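Local atomic coordinates of PrgB (Enterococcus faecalis, PDB entry 6EVU), a protein that promotes cell aggregation, biofilm formation and conjugation by binding and compacting DNA, and is represented here by its adhesin domain. Residues Ser35-Asp40 / Ser150-Ile155; Gly49-Ala54 / Tyr100-Glu105; Ala119-Arg124 / Leu186-Ser191; Ser137-Ser142 / Ile159-Val164; Tyr195-Leu200 / Gln300-Ser305. All blocks are in the same frame, centred on the assembly; numbering follows the deposited sequence.

In the fold
All five contacts lie in the adhesin domain, a mainly antiparallel β fold of the antigen I/II family. Contacts 2, 4 and 5 reach one sheet: contact 2 pairs strands 50-51 and 99-104, while contacts 4 and 5 use the neighbouring strands 157-160 and 299-302, bonded between Ile159 O and Gln300 N. Contact 1 joins two loops; its Asn151 meets Tyr100 of contact 2, and its Ile155 O meets Trp301 of contact 5. Contacts 3 and 4, with centres about 37 Å apart, lie on opposite sides of the chain's centre, and the centre of contact 5 is about 5 Å from the centre of the chain. Contact 5 closes last along the chain and brings its late strand back into the middle.

Contact 1: Ser35-Asp40 / Ser150-Ile155; sequences SVVTKD and SNDPII
Val37 meets Asp152, Pro153 and Ile154 through a single methyl group, CG2. With CG1 anti to the backbone N (chi1 -177°), this second branch sits beside the backbone N and is the one directed at the loop 150-155. Val37 and Ile154 overlap side by side, pointing opposite ways, and Val37 CG2 comes to 3.8 Å from Ile154 CG1. Against Asp152 the valine lies at about a right angle, CG2 standing 3.8 Å from OD1. The ring of Pro153 adds a looser touch, its CD 4.3 Å from Val37 CG2. Val36 reaches Ile154 CD1 only at the limit of contact.

The carboxylate beside the valine methyl is held by its own loop. Ile154 N donates to Asp152 OD1 at 2.9 Å, closing an Asx turn; the N-H meets the anti side of OD1 and lies 33° out of the carboxylate plane. One step earlier, Asp152 N donates to Ser150 OG in an ST turn, and that hydroxyl is also bonded to Leu94 O. Across the contact, Thr38 OG1 takes Asp40 N in a further ST turn and is bonded to Gly116 O. The two loops, after strands 30-31 and 145-150, are thus braced separately by side-chain turns. Because OD1 already accepts the Ile154 amide, the carboxylate can lie beside a methyl, and the loops meet through apolar side chains without a hydrogen bond between them.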
# COMPACT_ATOMS: atom_id res chain seq x y z
N SER A 35 10.91 3.05 -14.55
CA SER A 35 12.19 3.01 -15.25
C SER A 35 13.12 1.90 -14.77
O SER A 35 14.15 1.65 -15.43
CB SER A 35 12.88 4.39 -15.12
OG SER A 35 13.40 4.60 -13.83
N VAL A 36 12.85 1.27 -13.63
CA VAL A 36 13.78 0.30 -13.05
C VAL A 36 13.42 -1.13 -13.42
O VAL A 36 14.18 -2.07 -13.12
CB VAL A 36 13.87 0.49 -11.52
CG1 VAL A 36 13.96 1.98 -11.09
CG2 VAL A 36 12.73 -0.25 -10.79
N VAL A 37 12.30 -1.34 -14.10
CA VAL A 37 11.86 -2.67 -14.51
C VAL A 37 12.54 -3.03 -15.82
O VAL A 37 12.62 -2.20 -16.74
CB VAL A 37 10.32 -2.69 -14.62
CG1 VAL A 37 9.78 -4.09 -14.96
CG2 VAL A 37 9.70 -2.14 -13.31
N THR A 38 13.13 -4.22 -15.88
CA THR A 38 13.83 -4.69 -17.06
C THR A 38 13.18 -5.96 -17.60
O THR A 38 12.28 -6.52 -16.98
CB THR A 38 15.31 -4.99 -16.79
OG1 THR A 38 15.44 -6.29 -16.19
CG2 THR A 38 15.94 -3.94 -15.92
N LYS A 39 13.68 -6.39 -18.78
CA LYS A 39 13.21 -7.63 -19.39
C LYS A 39 13.38 -8.81 -18.46
O LYS A 39 12.63 -9.79 -18.57
CB LYS A 39 13.95 -7.88 -20.73
CG LYS A 39 15.49 -7.94 -20.57
CD LYS A 39 16.25 -8.72 -21.70
CE LYS A 39 17.57 -7.98 -22.01
NZ LYS A 39 18.76 -8.82 -22.37
N ASP A 40 14.31 -8.72 -17.50
CA ASP A 40 14.61 -9.80 -16.57
C ASP A 40 13.97 -9.60 -15.19
O ASP A 40 14.19 -10.45 -14.31
CB ASP A 40 16.12 -9.93 -16.43
CG ASP A 40 16.79 -10.25 -17.77
OD1 ASP A 40 16.41 -11.28 -18.40
OD2 ASP A 40 17.65 -9.47 -18.20
N SER A 150 2.78 -9.15 -7.40
CA SER A 150 3.02 -9.00 -8.84
C SER A 150 4.48 -9.19 -9.20
O SER A 150 5.38 -8.78 -8.47
CB SER A 150 2.54 -7.61 -9.27
OG SER A 150 2.98 -7.34 -10.62
N ASN A 151 4.74 -9.81 -10.36
CA ASN A 151 6.10 -9.87 -10.87
C ASN A 151 6.65 -8.49 -11.22
O ASN A 151 7.86 -8.38 -11.43
CB ASN A 151 6.15 -10.83 -12.11
CG ASN A 151 6.41 -12.30 -11.71
OD1 ASN A 151 7.35 -12.60 -10.96
ND2 ASN A 151 5.59 -13.20 -12.21
N ASP A 152 5.79 -7.46 -11.32
CA ASP A 152 6.21 -6.07 -11.47
C ASP A 152 6.30 -5.45 -10.07
O ASP A 152 5.26 -5.27 -9.42
CB ASP A 152 5.19 -5.32 -12.35
CG ASP A 152 5.60 -3.90 -12.70
OD1 ASP A 152 6.39 -3.30 -11.96
OD2 ASP A 152 5.11 -3.34 -13.72
N PRO A 153 7.50 -5.12 -9.56
CA PRO A 153 7.60 -4.56 -8.20
C PRO A 153 6.93 -3.20 -8.05
O PRO A 153 6.70 -2.75 -6.90
CB PRO A 153 9.10 -4.49 -7.99
CG PRO A 153 9.63 -4.11 -9.39
CD PRO A 153 8.79 -5.05 -10.30
N ILE A 154 6.65 -2.53 -9.16
CA ILE A 154 5.98 -1.23 -9.16
C ILE A 154 4.46 -1.37 -9.13
O ILE A 154 3.77 -0.40 -8.81
CB ILE A 154 6.43 -0.42 -10.39
CG1 ILE A 154 7.96 -0.38 -10.44
CG2 ILE A 154 5.85 0.97 -10.36
CD1 ILE A 154 8.60 0.23 -9.19
N ILE A 155 3.94 -2.55 -9.47
CA ILE A 155 2.54 -2.87 -9.18
C ILE A 155 2.40 -3.43 -7.76
O ILE A 155 1.45 -3.09 -7.02
CB ILE A 155 2.06 -3.87 -10.24
CG1 ILE A 155 1.98 -3.19 -11.63
CG2 ILE A 155 0.70 -4.53 -9.87
CD1 ILE A 155 1.65 -4.15 -12.76

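Contact 2: Gly49-Ala54 / Tyr100-Glu105; sequences GKFIKA and YAVLLE
Gly49 starts the contact by laying its CA 4.1 Å from Val102 CG1. At Lys50 the backbone takes over: Leu103 N donates to Lys50 O at 2.8 Å in a nearly straight bond (170°). Lys50 N gives its hydrogen to a water that also lies beside Leu103 O and Glu105 OE1. The lysine chain, extended until it bends at chi4 (71°), crosses Glu105 obliquely and forms a salt bridge, NZ to OE1 3.4 Å, whose hydrogen bond is weak. Phe51 faces Val102 as a non-hydrogen-bonded antiparallel pair; the two side chains lie side by side and point the same way, with Phe51 CD2 4.0 Å from Val102 CG2. Ile46 of strand 42-47 touches both. Ile52 N then donates to Ala101 O at 3.0 Å, approaching from above the carbonyl plane, and Ile52 CB packs 3.8 Å from Ala101 CB. Its extended branch carries CD1 to 3.6 Å from Val102 O and on toward Leu103 CB. Lys53 then occupies the N-cap position before helix 54-57. A short, weakly bonded strand thus pairs with strand 99-104, whose Tyr100 and Val102 bond to strand 145-150, in a local antiparallel extension of the domain's six-stranded sheet.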
# COMPACT_ATOMS: atom_id res chain seq x y z
N GLY A 49 5.34 -18.05 3.52
CA GLY A 49 3.89 -18.08 3.46
C GLY A 49 3.36 -19.30 2.75
O GLY A 49 4.00 -19.84 1.85
N LYS A 50 2.18 -19.74 3.18
CA LYS A 50 1.50 -20.81 2.45
C LYS A 50 1.00 -20.25 1.11
O LYS A 50 0.62 -19.08 1.03
CB LYS A 50 0.31 -21.37 3.23
CG LYS A 50 0.62 -22.09 4.52
CD LYS A 50 -0.72 -22.61 5.14
CE LYS A 50 -0.49 -23.62 6.24
NZ LYS A 50 0.07 -22.97 7.46
N PHE A 51 1.08 -21.07 0.05
CA PHE A 51 0.63 -20.64 -1.28
C PHE A 51 -0.83 -20.99 -1.48
O PHE A 51 -1.30 -22.03 -0.98
CB PHE A 51 1.45 -21.28 -2.40
CG PHE A 51 2.88 -20.82 -2.42
CD1 PHE A 51 3.86 -21.60 -1.82
CD2 PHE A 51 3.23 -19.58 -2.97
CE1 PHE A 51 5.17 -21.18 -1.80
CE2 PHE A 51 4.57 -19.16 -2.96
CZ PHE A 51 5.52 -19.94 -2.37
N ILE A 52 -1.57 -20.11 -2.17
CA ILE A 52 -2.95 -20.36 -2.58
C ILE A 52 -2.94 -20.80 -4.03
O ILE A 52 -2.43 -20.08 -4.90
CB ILE A 52 -3.83 -19.13 -2.39
CG1 ILE A 52 -3.78 -18.72 -0.92
CG2 ILE A 52 -5.26 -19.40 -2.90
CD1 ILE A 52 -4.35 -17.27 -0.65
N LYS A 53 -3.46 -21.98 -4.30
CA LYS A 53 -3.62 -22.40 -5.69
C LYS A 53 -4.48 -21.41 -6.47
O LYS A 53 -5.55 -21.00 -6.00
CB LYS A 53 -4.30 -23.79 -5.78
CG LYS A 53 -3.70 -24.87 -4.96
CD LYS A 53 -4.63 -26.08 -5.04
CE LYS A 53 -3.92 -27.25 -5.62
NZ LYS A 53 -4.71 -28.48 -5.31
N ALA A 54 -4.00 -21.04 -7.67
CA ALA A 54 -4.75 -20.18 -8.57
C ALA A 54 -6.16 -20.69 -8.77
O ALA A 54 -7.11 -19.89 -8.82
CB ALA A 54 -4.01 -20.07 -9.92
N TYR A 100 1.59 -14.06 -7.95
CA TYR A 100 1.44 -15.28 -7.15
C TYR A 100 0.53 -15.05 -5.96
O TYR A 100 0.69 -14.06 -5.25
CB TYR A 100 2.80 -15.77 -6.61
CG TYR A 100 3.77 -15.92 -7.75
CD1 TYR A 100 3.84 -17.09 -8.45
CD2 TYR A 100 4.55 -14.85 -8.14
CE1 TYR A 100 4.71 -17.21 -9.56
CE2 TYR A 100 5.42 -14.94 -9.24
CZ TYR A 100 5.49 -16.11 -9.93
OH TYR A 100 6.35 -16.17 -11.04
N ALA A 101 -0.39 -16.01 -5.70
CA ALA A 101 -1.34 -15.90 -4.60
C ALA A 101 -0.77 -16.56 -3.34
O ALA A 101 -0.30 -17.70 -3.38
CB ALA A 101 -2.69 -16.56 -4.95
N VAL A 102 -0.82 -15.85 -2.21
CA VAL A 102 -0.15 -16.30 -0.99
C VAL A 102 -1.05 -15.99 0.20
O VAL A 102 -1.74 -14.96 0.21
CB VAL A 102 1.22 -15.60 -0.82
CG1 VAL A 102 1.90 -16.00 0.50
CG2 VAL A 102 2.12 -15.88 -2.03
N LEU A 103 -1.07 -16.88 1.22
CA LEU A 103 -1.86 -16.57 2.42
C LEU A 103 -0.96 -15.86 3.41
O LEU A 103 0.13 -16.37 3.73
CB LEU A 103 -2.41 -17.86 3.06
CG LEU A 103 -3.38 -17.56 4.23
CD1 LEU A 103 -4.76 -17.26 3.71
CD2 LEU A 103 -3.54 -18.86 5.07
N LEU A 104 -1.40 -14.70 3.94
CA LEU A 104 -0.66 -14.02 5.02
C LEU A 104 -1.31 -14.35 6.35
O LEU A 104 -2.54 -14.27 6.50
CB LEU A 104 -0.63 -12.49 4.86
CG LEU A 104 -0.05 -11.99 3.53
CD1 LEU A 104 -0.15 -10.45 3.58
CD2 LEU A 104 1.36 -12.43 3.42
N GLU A 105 -0.47 -14.71 7.33
CA GLU A 105 -0.97 -15.12 8.63
C GLU A 105 -0.22 -14.35 9.69
O GLU A 105 0.93 -13.95 9.49
CB GLU A 105 -0.77 -16.65 8.86
CG GLU A 105 -1.54 -17.48 7.81
CD GLU A 105 -1.31 -18.95 8.04
OE1 GLU A 105 -0.43 -19.57 7.38
OE2 GLU A 105 -1.98 -19.48 8.94
O HOH W 1 1.13 -18.43 5.50

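Contact 3: Ala119-Arg124 / Leu186-Ser191; sequences ASYLGR and LPDKDS
Tyr121 OH is gripped by two backbone groups of the facing loop: it donates to Ser191 O at 2.6 Å and accepts from Asp188 N at 2.8 Å. Ser191 O lies in the ring plane, and the hydroxyl meets this carbonyl at a C=O...O angle of 135°, tilted 19° from the carbonyl plane. With CG anti to the backbone N (chi1 169°), the phenol reaches out from the end of its strand into the turn, where CZ also lies 4.1 Å from Pro187 CB. One ring face is covered by the residue next in sequence, with Leu122 CG 3.7 Å above its centre; Phe193 makes an edge-to-face contact with the same ring. Leu122 CD1 leans on the Asp188 carboxylate, 3.2 Å from OD2, and lies near Ser191 CB.

Arg124 approaches the loop through two waters in the plane of its guanidinium. One accepts from NH2 and from Leu186 N. The other accepts from NH1, 2.6 Å away, and donates to Asp188 OD1 at 3.0 Å, linking two charged groups that stand too far apart for a salt bridge; it also donates to Leu186 O, in a bond modelled unusually short.

Ser191 N closes back on Asp188 O in a type I turn, which holds both partners of the phenol. On the other side, Tyr121 and Arg124 bond to each other in both directions round Leu122 and Gly123, a type I' turn that makes a tight two-residue β hairpin between strands 119-121 and 124-137.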
# COMPACT_ATOMS: atom_id res chain seq x y z
N ALA A 119 17.24 -0.31 -10.58
CA ALA A 119 16.96 0.81 -9.69
C ALA A 119 18.27 1.46 -9.30
O ALA A 119 19.36 1.04 -9.72
CB ALA A 119 16.15 0.32 -8.49
N SER A 120 18.19 2.55 -8.53
CA SER A 120 19.42 3.24 -8.17
C SER A 120 19.22 4.11 -6.94
O SER A 120 18.10 4.48 -6.58
CB SER A 120 19.97 4.13 -9.28
OG SER A 120 19.00 5.07 -9.75
N TYR A 121 20.34 4.47 -6.34
CA TYR A 121 20.32 5.43 -5.24
C TYR A 121 21.62 6.19 -5.36
O TYR A 121 22.69 5.59 -5.20
CB TYR A 121 20.20 4.78 -3.88
CG TYR A 121 20.44 5.76 -2.76
CD1 TYR A 121 19.52 6.75 -2.46
CD2 TYR A 121 21.61 5.70 -2.00
CE1 TYR A 121 19.72 7.64 -1.40
CE2 TYR A 121 21.85 6.61 -0.97
CZ TYR A 121 20.92 7.59 -0.70
OH TYR A 121 21.13 8.48 0.32
N LEU A 122 21.52 7.47 -5.68
CA LEU A 122 22.68 8.30 -5.95
C LEU A 122 23.64 7.60 -6.91
O LEU A 122 24.84 7.49 -6.66
CB LEU A 122 23.39 8.68 -4.65
CG LEU A 122 22.63 9.32 -3.49
CD1 LEU A 122 23.47 9.39 -2.24
CD2 LEU A 122 22.22 10.70 -3.89
N GLY A 123 23.11 7.07 -8.01
CA GLY A 123 23.94 6.40 -8.98
C GLY A 123 24.46 5.00 -8.62
O GLY A 123 25.14 4.39 -9.45
N ARG A 124 24.18 4.48 -7.41
CA ARG A 124 24.49 3.09 -7.08
C ARG A 124 23.36 2.22 -7.59
O ARG A 124 22.20 2.48 -7.27
CB ARG A 124 24.66 2.88 -5.58
CG ARG A 124 25.76 3.76 -5.04
CD ARG A 124 25.55 4.02 -3.55
NE ARG A 124 25.52 2.79 -2.77
CZ ARG A 124 25.34 2.77 -1.45
NH1 ARG A 124 25.18 3.92 -0.81
NH2 ARG A 124 25.31 1.61 -0.78
N LEU A 186 21.40 1.57 1.95
CA LEU A 186 20.77 2.43 2.94
C LEU A 186 21.14 3.90 2.66
O LEU A 186 22.16 4.18 2.00
CB LEU A 186 21.20 2.02 4.35
CG LEU A 186 20.62 0.63 4.63
CD1 LEU A 186 21.29 0.01 5.84
CD2 LEU A 186 19.07 0.66 4.75
N PRO A 187 20.30 4.86 3.07
CA PRO A 187 20.54 6.25 2.67
C PRO A 187 21.70 6.91 3.41
O PRO A 187 21.99 6.61 4.58
CB PRO A 187 19.22 6.96 2.98
CG PRO A 187 18.46 6.08 3.89
CD PRO A 187 18.92 4.67 3.59
N ASP A 188 22.38 7.81 2.69
CA ASP A 188 23.34 8.72 3.32
C ASP A 188 22.61 9.70 4.21
O ASP A 188 21.45 10.04 3.96
CB ASP A 188 24.11 9.54 2.28
CG ASP A 188 25.03 8.70 1.44
OD1 ASP A 188 25.43 7.59 1.85
OD2 ASP A 188 25.37 9.19 0.34
N LYS A 189 23.36 10.23 5.18
CA LYS A 189 22.82 11.12 6.21
C LYS A 189 21.91 12.20 5.63
O LYS A 189 20.78 12.40 6.10
CB LYS A 189 23.96 11.75 7.00
CG LYS A 189 23.53 12.94 7.84
CD LYS A 189 24.62 13.35 8.82
CE LYS A 189 24.39 14.78 9.32
NZ LYS A 189 23.00 14.98 9.83
N ASP A 190 22.37 12.92 4.61
CA ASP A 190 21.62 14.06 4.13
C ASP A 190 20.84 13.76 2.85
O ASP A 190 20.37 14.68 2.19
CB ASP A 190 22.54 15.28 3.97
CG ASP A 190 22.95 15.88 5.33
OD1 ASP A 190 22.04 16.15 6.16
OD2 ASP A 190 24.17 16.06 5.58
N SER A 191 20.60 12.49 2.55
CA SER A 191 19.90 12.12 1.32
C SER A 191 18.95 10.98 1.63
O SER A 191 19.11 9.85 1.15
CB SER A 191 20.91 11.75 0.23
OG SER A 191 21.77 12.87 -0.05
O HOH W 2 24.43 1.63 2.04
O HOH W 3 24.58 4.75 1.63

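Contact 4: Ser137-Ser142 / Ile159-Val164; sequences SSPSQS and IGTNRV
An ST turn, with Ser138 OG accepting from Ser140 N at 3.1 Å, bends the chain so that Pro139 and Ser140 lie against Thr161 to Val164. The one direct hydrogen bond between the segments is Val164 N to Pro139 O, 2.8 Å and nearly straight (166°). The same carbonyl is crowded by a methyl: Val164 CG2, placed between the backbone N and the carbonyl carbon (chi1 -52° for CG1), comes to 3.1 Å from Pro139 O.

The proline ring fits between two side chains. It runs alongside Thr161 with the reverse heading, Pro139 CD lying 3.7 Å from Thr161 CG2, while Pro139 CB lies over one face of the Arg163 guanidinium, 3.5 Å from NH1. Carbonyls fix the orientation of that guanidinium: NH1 bonds to Asn165 O and Lys167 O, and NH2 to Ser297 O. A phosphate ion, probably from the crystallisation liquor, is bound about 5 Å from the arginine side chain. Ser140 CB presses on Thr161 OG1 at 3.2 Å, and the hydroxyls of Ser138, Ser140 and, weakly, Thr161 gather round Thr144 O. Water joins Gln141 N to Asn162 ND2.

The loop 137-142 leads from strand 124-137 into strand 145-150, and the facing segment leaves strand 157-160. Ser138 and Thr161 both touch Leu145, and Pro139 touches Val169 of strand 169-179, so the contact joins loop ends of the two larger sheets.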
# COMPACT_ATOMS: atom_id res chain seq x y z
N SER A 137 -3.52 -6.84 10.93
CA SER A 137 -4.93 -6.85 11.31
C SER A 137 -5.72 -7.48 10.15
O SER A 137 -5.39 -7.27 8.97
CB SER A 137 -5.46 -5.43 11.61
OG SER A 137 -6.80 -5.45 12.12
N SER A 138 -6.75 -8.26 10.51
CA SER A 138 -7.61 -8.86 9.50
C SER A 138 -9.02 -8.97 10.04
O SER A 138 -9.19 -9.43 11.17
CB SER A 138 -7.14 -10.26 9.07
OG SER A 138 -8.21 -11.02 8.46
N PRO A 139 -10.03 -8.63 9.24
CA PRO A 139 -11.44 -8.81 9.66
C PRO A 139 -12.09 -10.15 9.32
O PRO A 139 -13.32 -10.26 9.46
CB PRO A 139 -12.15 -7.70 8.89
CG PRO A 139 -11.42 -7.76 7.54
CD PRO A 139 -9.92 -7.95 7.93
N SER A 140 -11.33 -11.13 8.80
CA SER A 140 -11.95 -12.41 8.46
C SER A 140 -12.00 -13.32 9.69
O SER A 140 -11.28 -13.11 10.70
CB SER A 140 -11.20 -13.12 7.32
OG SER A 140 -9.84 -13.36 7.68
N GLN A 141 -12.84 -14.34 9.58
CA GLN A 141 -13.05 -15.25 10.70
C GLN A 141 -11.75 -15.94 11.07
O GLN A 141 -11.46 -16.14 12.27
CB GLN A 141 -14.14 -16.29 10.36
CG GLN A 141 -14.51 -17.25 11.49
CD GLN A 141 -15.04 -16.47 12.67
OE1 GLN A 141 -15.87 -15.56 12.51
NE2 GLN A 141 -14.53 -16.78 13.87
N SER A 142 -10.97 -16.32 10.06
CA SER A 142 -9.69 -16.96 10.27
C SER A 142 -8.61 -15.98 10.66
O SER A 142 -7.50 -16.41 10.96
CB SER A 142 -9.26 -17.71 9.00
OG SER A 142 -9.01 -16.78 7.93
N ILE A 159 -4.02 -7.02 -1.65
CA ILE A 159 -4.20 -7.72 -0.37
C ILE A 159 -5.65 -7.60 0.06
O ILE A 159 -6.25 -6.52 0.00
CB ILE A 159 -3.22 -7.14 0.70
CG1 ILE A 159 -1.75 -7.56 0.32
CG2 ILE A 159 -3.60 -7.61 2.17
CD1 ILE A 159 -0.69 -6.99 1.14
N GLY A 160 -6.20 -8.70 0.58
CA GLY A 160 -7.58 -8.58 1.05
C GLY A 160 -8.07 -9.88 1.65
O GLY A 160 -7.41 -10.91 1.57
N THR A 161 -9.28 -9.81 2.23
CA THR A 161 -9.94 -10.98 2.79
C THR A 161 -11.43 -10.67 2.95
O THR A 161 -11.89 -9.58 2.62
CB THR A 161 -9.28 -11.40 4.11
OG1 THR A 161 -9.83 -12.69 4.50
CG2 THR A 161 -9.62 -10.41 5.22
N ASN A 162 -12.17 -11.63 3.44
CA ASN A 162 -13.58 -11.47 3.76
C ASN A 162 -13.76 -10.59 4.99
O ASN A 162 -13.04 -10.76 5.98
CB ASN A 162 -14.11 -12.90 4.06
CG ASN A 162 -15.55 -12.95 4.32
OD1 ASN A 162 -16.36 -12.30 3.65
ND2 ASN A 162 -15.91 -13.79 5.26
N ARG A 163 -14.80 -9.76 5.02
CA ARG A 163 -15.03 -8.97 6.23
C ARG A 163 -16.18 -9.57 7.04
O ARG A 163 -17.32 -9.55 6.60
CB ARG A 163 -15.34 -7.51 5.88
CG ARG A 163 -15.62 -6.68 7.11
CD ARG A 163 -15.76 -5.17 6.82
NE ARG A 163 -14.49 -4.54 6.44
CZ ARG A 163 -13.54 -4.26 7.32
NH1 ARG A 163 -13.73 -4.54 8.59
NH2 ARG A 163 -12.43 -3.67 6.94
N VAL A 164 -15.88 -10.08 8.25
CA VAL A 164 -16.93 -10.52 9.16
C VAL A 164 -17.09 -9.60 10.37
O VAL A 164 -18.07 -9.75 11.11
CB VAL A 164 -16.70 -11.97 9.66
CG1 VAL A 164 -16.48 -12.94 8.53
CG2 VAL A 164 -15.56 -12.05 10.62
O HOH W 4 -14.38 -15.27 7.32

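Contact 5: Tyr195-Leu200 / Gln300-Ser305; sequences YALSSL and QWFAFS. With TRS (2-amino-2-hydroxymethyl-propane-1,3-diol), chain C.
Ala196 N donates to Ser305 O at 3.0 Å with an N-H...O angle of 175°, almost along the C=O axis; this is the direct backbone bond between the two segments. Two waters add polar links beside it. One accepts from Ser305 N and lies near Ala196 O and Ala303 O; the other accepts from Ser198 N at 2.9 Å and sits 3.0 Å from Ala303 O.

Apolar contacts run alongside. Tyr195 and Phe304 meet at a slant, with Phe304 CE1 3.7 Å from Tyr195 CB. The tyrosine takes the less roomy first torsion (chi1 48°), CG between the backbone N and the carbonyl carbon, and leads its hydroxyl away to bond Asn221. Farther along, Leu197 CD2 lies at the edge of the Phe302 ring, near its plane and 4.3 Å from CZ.

A Tris molecule, probably from the crystallisation liquor, spans the far end. Trp301 N donates to Tris O3 at 2.9 Å and at 176°, while the Tris amino N donates to Ser199 OG at 3.1 Å. Tris O2 is modelled so close to the same hydroxyl that this bond is doubtful. Glu212, Asn201 and Asp260 complete the site, and Asp260 also holds Ser199 OG.

Water and one amide thus join strand 193-197 to the chain just beyond strand 299-302, which belongs to another sheet, over an aromatic interior. The acidic and hydroxyl groups beside them probably form a polar pocket able to take up an amine or polyol.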
# COMPACT_ATOMS: atom_id res chain seq x y z
N TYR A 195 9.53 7.97 -0.69
CA TYR A 195 8.63 7.05 -1.38
C TYR A 195 7.22 7.59 -1.32
O TYR A 195 6.87 8.38 -0.44
CB TYR A 195 8.66 5.65 -0.78
CG TYR A 195 8.54 5.51 0.74
CD1 TYR A 195 9.64 5.69 1.59
CD2 TYR A 195 7.33 5.17 1.31
CE1 TYR A 195 9.48 5.53 3.02
CE2 TYR A 195 7.16 4.98 2.68
CZ TYR A 195 8.24 5.16 3.52
OH TYR A 195 8.06 4.96 4.85
N ALA A 196 6.42 7.19 -2.32
CA ALA A 196 5.07 7.70 -2.45
C ALA A 196 4.11 6.89 -1.59
O ALA A 196 4.24 5.67 -1.43
CB ALA A 196 4.63 7.61 -3.90
N LEU A 197 3.09 7.56 -1.08
CA LEU A 197 1.97 6.89 -0.44
C LEU A 197 0.81 7.48 -1.23
O LEU A 197 0.45 8.65 -1.02
CB LEU A 197 1.88 7.17 1.05
CG LEU A 197 3.22 6.83 1.70
CD1 LEU A 197 3.39 7.54 3.00
CD2 LEU A 197 3.32 5.34 1.83
N SER A 198 0.28 6.72 -2.17
CA SER A 198 -0.65 7.23 -3.16
C SER A 198 -1.97 6.48 -3.13
O SER A 198 -2.12 5.47 -2.44
CB SER A 198 -0.05 7.14 -4.57
OG SER A 198 1.02 8.06 -4.66
N SER A 199 -2.91 7.06 -3.87
CA SER A 199 -4.18 6.42 -4.14
C SER A 199 -4.87 6.00 -2.83
O SER A 199 -5.35 4.86 -2.66
CB SER A 199 -3.96 5.22 -5.06
OG SER A 199 -5.16 4.78 -5.65
N LEU A 200 -4.85 6.88 -1.82
CA LEU A 200 -5.48 6.48 -0.55
C LEU A 200 -6.90 7.04 -0.57
O LEU A 200 -7.18 8.12 -0.05
CB LEU A 200 -4.68 6.93 0.67
CG LEU A 200 -3.24 6.39 0.72
CD1 LEU A 200 -2.44 7.05 1.84
CD2 LEU A 200 -3.31 4.87 0.89
N GLN A 300 -7.51 -4.34 -1.22
CA GLN A 300 -6.94 -3.11 -1.76
C GLN A 300 -5.74 -3.44 -2.66
O GLN A 300 -5.14 -4.52 -2.59
CB GLN A 300 -6.49 -2.18 -0.62
CG GLN A 300 -5.22 -2.70 0.07
CD GLN A 300 -4.97 -1.99 1.40
OE1 GLN A 300 -4.91 -2.58 2.46
NE2 GLN A 300 -4.77 -0.68 1.32
N TRP A 301 -5.38 -2.44 -3.47
CA TRP A 301 -4.15 -2.49 -4.25
C TRP A 301 -3.18 -1.52 -3.61
O TRP A 301 -3.53 -0.36 -3.44
CB TRP A 301 -4.46 -2.08 -5.69
CG TRP A 301 -3.22 -1.92 -6.56
CD1 TRP A 301 -2.04 -2.55 -6.40
CD2 TRP A 301 -3.07 -1.07 -7.71
NE1 TRP A 301 -1.13 -2.16 -7.35
CE2 TRP A 301 -1.74 -1.24 -8.17
CE3 TRP A 301 -3.90 -0.14 -8.37
CZ2 TRP A 301 -1.25 -0.53 -9.29
CZ3 TRP A 301 -3.42 0.53 -9.49
CH2 TRP A 301 -2.10 0.35 -9.91
N PHE A 302 -1.99 -2.00 -3.24
CA PHE A 302 -0.94 -1.13 -2.70
C PHE A 302 0.24 -1.19 -3.66
O PHE A 302 0.93 -2.19 -3.73
CB PHE A 302 -0.48 -1.50 -1.29
CG PHE A 302 0.48 -0.47 -0.77
CD1 PHE A 302 -0.02 0.75 -0.30
CD2 PHE A 302 1.83 -0.62 -0.95
CE1 PHE A 302 0.83 1.75 0.12
CE2 PHE A 302 2.73 0.42 -0.55
CZ PHE A 302 2.22 1.59 -0.03
N ALA A 303 0.49 -0.09 -4.36
CA ALA A 303 1.64 0.02 -5.26
C ALA A 303 2.75 0.81 -4.57
O ALA A 303 2.47 1.83 -3.92
CB ALA A 303 1.23 0.74 -6.54
N PHE A 304 3.98 0.35 -4.74
CA PHE A 304 5.16 0.99 -4.18
C PHE A 304 5.99 1.62 -5.29
O PHE A 304 6.38 0.94 -6.22
CB PHE A 304 6.05 0.00 -3.45
CG PHE A 304 7.28 0.64 -2.91
CD1 PHE A 304 7.22 1.34 -1.72
CD2 PHE A 304 8.51 0.58 -3.62
CE1 PHE A 304 8.39 1.97 -1.20
CE2 PHE A 304 9.69 1.18 -3.07
CZ PHE A 304 9.62 1.89 -1.89
N SER A 305 6.27 2.93 -5.15
CA SER A 305 7.19 3.57 -6.10
C SER A 305 7.73 4.84 -5.46
O SER A 305 7.30 5.27 -4.40
CB SER A 305 6.50 3.93 -7.43
OG SER A 305 5.83 5.18 -7.36
C TRS C . -7.21 1.89 -4.90
C1 TRS C . -8.01 2.69 -5.97
C2 TRS C . -5.89 1.35 -5.46
C3 TRS C . -8.07 0.72 -4.35
N TRS C . -6.87 2.84 -3.86
O1 TRS C . -9.07 3.26 -5.22
O2 TRS C . -5.14 2.37 -6.06
O3 TRS C . -7.17 -0.12 -3.59
O HOH W 5 3.90 4.04 -3.69
O HOH W 6 0.73 3.88 -2.64